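PDB 7D78: DltD domain-containing protein from Beauveria bassiana, which probably acts as a polyketide thioesterase of the alpha/beta hydrolase fold, cyclising its substrate into a medium-ring lactone. Local coordinates for residues K127-G132 and A152-C157; T257-V262 and E280-T285. All coordinates share one frame; numbering follows the deposited sequence.

Contact 1. Residues K127-G132 and A152-C157; sequences KITLWG and ALVMVC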
loop_
_atom_site.group_PDB
_atom_site.type_symbol
_atom_site.label_atom_id
_atom_site.label_comp_id
_atom_site.label_asym_id
_atom_site.label_seq_id
_atom_site.Cartn_x
_atom_site.Cartn_y
_atom_site.Cartn_z
ATOM N N LYS A 127 -26.151 -7.983 -7.812
ATOM C CA LYS A 127 -26.581 -6.622 -7.500
ATOM C C LYS A 127 -25.907 -6.136 -6.209
ATOM O O LYS A 127 -26.578 -5.726 -5.266
ATOM C CB LYS A 127 -28.106 -6.519 -7.356
ATOM C CG LYS A 127 -28.927 -6.924 -8.576
ATOM C CD LYS A 127 -30.416 -6.712 -8.275
ATOM C CE LYS A 127 -31.331 -7.246 -9.367
ATOM N NZ LYS A 127 -32.759 -7.091 -8.937
ATOM N N ILE A 128 -24.568 -6.167 -6.178
ATOM C CA ILE A 128 -23.785 -5.724 -5.021
ATOM C C ILE A 128 -23.362 -4.271 -5.228
ATOM O O ILE A 128 -22.811 -3.925 -6.282
ATOM C CB ILE A 128 -22.542 -6.612 -4.814
ATOM C CG1 ILE A 128 -22.922 -8.089 -4.665
ATOM C CG2 ILE A 128 -21.719 -6.103 -3.634
ATOM C CD1 ILE A 128 -23.837 -8.399 -3.474
ATOM N N THR A 129 -23.600 -3.426 -4.216
ATOM C CA THR A 129 -23.177 -2.027 -4.193
ATOM C C THR A 129 -22.263 -1.801 -2.996
ATOM O O THR A 129 -22.506 -2.349 -1.914
ATOM C CB THR A 129 -24.394 -1.069 -4.117
ATOM O OG1 THR A 129 -25.082 -1.069 -5.376
ATOM C CG2 THR A 129 -23.975 0.391 -3.769
ATOM N N LEU A 130 -21.191 -1.025 -3.198
ATOM C CA LEU A 130 -20.326 -0.591 -2.105
ATOM C C LEU A 130 -20.623 0.862 -1.759
ATOM O O LEU A 130 -20.697 1.725 -2.646
ATOM C CB LEU A 130 -18.841 -0.748 -2.443
ATOM C CG LEU A 130 -18.290 -2.176 -2.574
ATOM C CD1 LEU A 130 -16.772 -2.163 -2.610
ATOM C CD2 LEU A 130 -18.820 -3.123 -1.478
ATOM N N TRP A 131 -20.780 1.115 -0.461
ATOM C CA TRP A 131 -21.168 2.402 0.100
ATOM C C TRP A 131 -20.160 2.732 1.188
ATOM O O TRP A 131 -19.810 1.863 1.990
ATOM C CB TRP A 131 -22.595 2.307 0.672
ATOM C CG TRP A 131 -23.239 3.576 1.182
ATOM C CD1 TRP A 131 -24.249 4.277 0.580
ATOM C CD2 TRP A 131 -22.968 4.250 2.421
ATOM N NE1 TRP A 131 -24.609 5.352 1.355
ATOM C CE2 TRP A 131 -23.839 5.359 2.491
ATOM C CE3 TRP A 131 -22.065 4.030 3.472
ATOM C CZ2 TRP A 131 -23.832 6.252 3.569
ATOM C CZ3 TRP A 131 -22.062 4.926 4.552
ATOM C CH2 TRP A 131 -22.942 6.015 4.588
ATOM N N GLY A 132 -19.679 3.960 1.213
ATOM C CA GLY A 132 -18.693 4.334 2.213
ATOM C C GLY A 132 -18.835 5.782 2.607
ATOM O O GLY A 132 -19.142 6.642 1.774
ATOM N N ALA A 152 -21.994 -0.711 -8.251
ATOM C CA ALA A 152 -22.148 0.721 -8.041
ATOM C C ALA A 152 -21.334 1.105 -6.819
ATOM O O ALA A 152 -21.077 0.284 -5.934
ATOM C CB ALA A 152 -23.610 1.134 -7.843
ATOM N N LEU A 153 -20.959 2.378 -6.777
ATOM C CA LEU A 153 -20.111 2.933 -5.732
ATOM C C LEU A 153 -20.751 4.220 -5.238
ATOM O O LEU A 153 -21.005 5.130 -6.030
ATOM C CB LEU A 153 -18.706 3.203 -6.266
ATOM C CG LEU A 153 -17.760 4.027 -5.397
ATOM C CD1 LEU A 153 -17.405 3.241 -4.134
ATOM C CD2 LEU A 153 -16.507 4.358 -6.205
ATOM N N VAL A 154 -21.021 4.296 -3.940
ATOM C CA VAL A 154 -21.540 5.508 -3.318
ATOM C C VAL A 154 -20.500 5.996 -2.329
ATOM O O VAL A 154 -20.171 5.286 -1.370
ATOM C CB VAL A 154 -22.883 5.263 -2.620
ATOM C CG1 VAL A 154 -23.307 6.506 -1.854
ATOM C CG2 VAL A 154 -23.934 4.869 -3.649
ATOM N N MET A 155 -19.975 7.190 -2.566
ATOM C CA MET A 155 -19.000 7.808 -1.679
ATOM C C MET A 155 -19.634 9.030 -1.034
ATOM O O MET A 155 -20.062 9.960 -1.730
ATOM C CB MET A 155 -17.737 8.211 -2.433
ATOM C CG MET A 155 -16.906 7.043 -2.939
ATOM S SD MET A 155 -15.370 7.634 -3.664
ATOM C CE MET A 155 -15.956 8.349 -5.192
ATOM N N VAL A 156 -19.681 9.034 0.289
ATOM C CA VAL A 156 -20.150 10.182 1.050
ATOM C C VAL A 156 -18.936 10.855 1.671
ATOM O O VAL A 156 -18.161 10.208 2.386
ATOM C CB VAL A 156 -21.171 9.763 2.116
ATOM C CG1 VAL A 156 -21.628 10.975 2.931
ATOM C CG2 VAL A 156 -22.338 9.064 1.452
ATOM N N CYS A 157 -18.770 12.147 1.381
ATOM C CA CYS A 157 -17.673 12.991 1.852
ATOM C C CYS A 157 -16.324 12.255 1.871
ATOM O O CYS A 157 -15.656 12.210 2.909
ATOM C CB CYS A 157 -17.990 13.586 3.222
ATOM S SG CYS A 157 -18.277 12.388 4.576
#

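Contact 2. Residues T257-V262 and E280-T285; sequences TPVLMV and ELFPQT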
loop_
_atom_site.group_PDB
_atom_site.type_symbol
_atom_site.label_atom_id
_atom_site.label_comp_id
_atom_site.label_asym_id
_atom_site.label_seq_id
_atom_site.Cartn_x
_atom_site.Cartn_y
_atom_site.Cartn_z
ATOM N N THR A 257 -17.342 1.665 -13.007
ATOM C CA THR A 257 -18.336 1.531 -11.942
ATOM C C THR A 257 -19.173 2.797 -11.793
ATOM O O THR A 257 -18.616 3.860 -11.486
ATOM C CB THR A 257 -17.621 1.220 -10.634
ATOM O OG1 THR A 257 -16.718 0.129 -10.853
ATOM C CG2 THR A 257 -18.630 0.856 -9.546
ATOM N N PRO A 258 -20.492 2.733 -11.990
ATOM C CA PRO A 258 -21.346 3.899 -11.734
ATOM C C PRO A 258 -21.119 4.430 -10.329
ATOM O O PRO A 258 -21.129 3.674 -9.353
ATOM C CB PRO A 258 -22.768 3.344 -11.894
ATOM C CG PRO A 258 -22.627 2.119 -12.725
ATOM C CD PRO A 258 -21.265 1.554 -12.414
ATOM N N VAL A 259 -20.898 5.737 -10.222
ATOM C CA VAL A 259 -20.454 6.319 -8.962
ATOM C C VAL A 259 -21.323 7.514 -8.604
ATOM O O VAL A 259 -21.529 8.418 -9.423
ATOM C CB VAL A 259 -18.962 6.714 -9.002
ATOM C CG1 VAL A 259 -18.636 7.528 -10.251
ATOM C CG2 VAL A 259 -18.567 7.483 -7.722
ATOM N N LEU A 260 -21.806 7.524 -7.370
ATOM C CA LEU A 260 -22.486 8.663 -6.777
ATOM C C LEU A 260 -21.593 9.229 -5.687
ATOM O O LEU A 260 -21.160 8.490 -4.795
ATOM C CB LEU A 260 -23.838 8.249 -6.187
ATOM C CG LEU A 260 -24.482 9.268 -5.251
ATOM C CD1 LEU A 260 -24.941 10.479 -6.060
ATOM C CD2 LEU A 260 -25.652 8.623 -4.513
ATOM N N MET A 261 -21.300 10.524 -5.763
ATOM C CA MET A 261 -20.579 11.211 -4.703
ATOM C C MET A 261 -21.481 12.241 -4.038
ATOM O O MET A 261 -22.108 13.064 -4.721
ATOM C CB MET A 261 -19.324 11.898 -5.234
ATOM C CG MET A 261 -18.533 12.599 -4.138
ATOM S SD MET A 261 -17.058 13.406 -4.779
ATOM C CE MET A 261 -16.199 12.024 -5.528
ATOM N N VAL A 262 -21.524 12.204 -2.711
ATOM C CA VAL A 262 -22.242 13.177 -1.898
ATOM C C VAL A 262 -21.212 13.994 -1.129
ATOM O O VAL A 262 -20.495 13.457 -0.273
ATOM C CB VAL A 262 -23.226 12.491 -0.942
ATOM C CG1 VAL A 262 -23.970 13.534 -0.103
ATOM C CG2 VAL A 262 -24.197 11.608 -1.723
ATOM N N GLU A 280 -14.778 14.914 -11.032
ATOM C CA GLU A 280 -14.728 15.377 -12.415
ATOM C C GLU A 280 -13.989 14.395 -13.314
ATOM O O GLU A 280 -14.287 14.309 -14.509
ATOM C CB GLU A 280 -14.064 16.757 -12.492
ATOM C CG GLU A 280 -15.048 17.923 -12.500
ATOM C CD GLU A 280 -14.368 19.269 -12.269
ATOM O OE1 GLU A 280 -14.828 20.038 -11.391
ATOM O OE2 GLU A 280 -13.370 19.557 -12.966
ATOM N N LEU A 281 -13.034 13.640 -12.764
ATOM C CA LEU A 281 -12.222 12.752 -13.589
ATOM C C LEU A 281 -12.964 11.502 -14.051
ATOM O O LEU A 281 -12.569 10.911 -15.062
ATOM C CB LEU A 281 -10.966 12.332 -12.831
ATOM C CG LEU A 281 -10.005 13.472 -12.492
ATOM C CD1 LEU A 281 -8.779 12.928 -11.762
ATOM C CD2 LEU A 281 -9.604 14.207 -13.763
ATOM N N PHE A 282 -14.003 11.074 -13.337
ATOM C CA PHE A 282 -14.664 9.815 -13.668
ATOM C C PHE A 282 -15.259 9.883 -15.075
ATOM O O PHE A 282 -16.022 10.811 -15.373
ATOM C CB PHE A 282 -15.769 9.500 -12.657
ATOM C CG PHE A 282 -15.265 9.116 -11.284
ATOM C CD1 PHE A 282 -14.388 8.055 -11.115
ATOM C CD2 PHE A 282 -15.693 9.804 -10.156
ATOM C CE1 PHE A 282 -13.936 7.689 -9.839
ATOM C CE2 PHE A 282 -15.246 9.447 -8.878
ATOM C CZ PHE A 282 -14.364 8.388 -8.727
ATOM N N PRO A 283 -14.933 8.933 -15.965
ATOM C CA PRO A 283 -15.514 8.961 -17.321
ATOM C C PRO A 283 -16.865 8.274 -17.420
ATOM O O PRO A 283 -17.617 8.535 -18.365
ATOM C CB PRO A 283 -14.461 8.229 -18.161
ATOM C CG PRO A 283 -13.849 7.243 -17.180
ATOM C CD PRO A 283 -13.839 7.948 -15.848
ATOM N N GLN A 284 -17.194 7.411 -16.461
ATOM C CA GLN A 284 -18.361 6.542 -16.566
ATOM C C GLN A 284 -19.627 7.260 -16.085
ATOM O O GLN A 284 -19.612 8.449 -15.746
ATOM C CB GLN A 284 -18.124 5.252 -15.778
ATOM C CG GLN A 284 -18.164 5.433 -14.257
ATOM C CD GLN A 284 -16.818 5.797 -13.670
ATOM O OE1 GLN A 284 -16.053 6.570 -14.253
ATOM N NE2 GLN A 284 -16.523 5.252 -12.493
ATOM N N THR A 285 -20.740 6.522 -16.042
ATOM C CA THR A 285 -21.980 7.006 -15.434
ATOM C C THR A 285 -21.743 7.474 -14.005
ATOM O O THR A 285 -21.168 6.744 -13.192
ATOM C CB THR A 285 -23.025 5.886 -15.441
ATOM O OG1 THR A 285 -23.246 5.436 -16.783
ATOM C CG2 THR A 285 -24.331 6.361 -14.839
#

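Contact 1. Residues K127-G132 and A152-C157
The indole of Trp-131 is met obliquely by two valines of the next strand, both along the same long side of the ring system. Val-154 brings CG1 to 3.4 Å from Trp-131 CD1, on the pyrrole part, while Val-156 CG2 lies 3.8 Å from Trp-131 CZ2 on the benzo ring. With CG anti to the backbone N (chi1 -174°), the indole is carried forward along the sheet, which is how one side chain spans two valines. Phe-75 adds an edge-to-face partner from outside the pair, and NE1 has a hydrogen bond elsewhere. Further back on this face, Thr-129 sets OG1 3.6 Å from Ala-152 CB. Beneath these side chains the strands run parallel, 11° apart, in an example of how a beta-alpha-beta unit closes: strand 127-133 passes through helix 135-146 to strand 150-156, within the alpha/beta hydrolase fold. Leu-130 and Leu-153 point to the other face and pack on that helix; Met-155 points the same way. Gly-132 begins a GxSxG sequence that probably forms the nucleophile elbow. It has no side chain to set against the helix, and its backbone is gripped at both polar atoms: Gly-132 N gives a hydrogen bond to Val-154 O (2.9 Å), and Gly-132 O receives one from Val-156 N (2.9 Å, N-H...O angle 170°). Leu-130 is held likewise, its N bonding to Ala-152 O and its O accepting from Val-154 N at 2.9 Å. A serine in place of Trp-131 would probably open a gap over Val-154 and Val-156 and leave Phe-75 without its ring partner. Where the two strands begin, Ala-152 N is buried and has no partner in the model; Ile-128 O, across the pair, is 3.9 Å away.

Contact 2. Residues T257-V262 and E280-T285
Val-259 sets CG1 over one face of the Phe-282 ring, 4.0 Å from the centroid and displaced toward the rim, as a CH-pi contact. Its chi1 of 49° places that methyl in the crowded position between backbone N and carbonyl carbon, while CG2 reaches Phe-282 CE2. Met-261 CE comes to the ring's edge, near its plane, 4.3 Å from Phe-282 CE2. Gln-284 also takes the hindered first rotamer (chi1 72°), then bends at chi2, so that CG and the amide fold against the carbonyl of Thr-257. Gln-284 NE2 donates to Thr-257 O at 2.7 Å; that carbonyl oxygen lies in the plane of the Gln-284 amide, whereas the nitrogen stands above the plane of the Thr-257 carbonyl. A second bond from NE2, to Val-254 O, grips the same group. On the backbone, Val-259 N bonds to Thr-285 O at 3.1 Å, and Pro-258 CA-H points to that oxygen too. Strand 259-264 is thus tied to the loop that leads from helix 272-281 to strand 286-291 in a beta-alpha-beta unit. Because NE2 donates to two carbonyls, the amide's rotation is fixed, and the loop is held by polar bonds at the strand's start and by ring packing deeper in.

Contact 1 is wholly buried and pairs two neighbouring strands, whereas contact 2 is only partly buried and joins a strand to the loop before strand 286-291, one of the two outermost strands of the sheet within this chain. Contact 1 rests on four backbone hydrogen bonds, contact 2 on one backbone bond plus one from a glutamine amide, with CH-pi packing on a phenylalanine. They meet where strands 150-156 and 259-264 lie side by side: Met-155 N probably bonds to Leu-260 O (2.8 Å) and Cys-157 N to Val-262 O. Two beta-alpha-beta units, adjacent in the sheet though far apart along the chain, thus adjoin, with contact 1 nearer the centre of the chain.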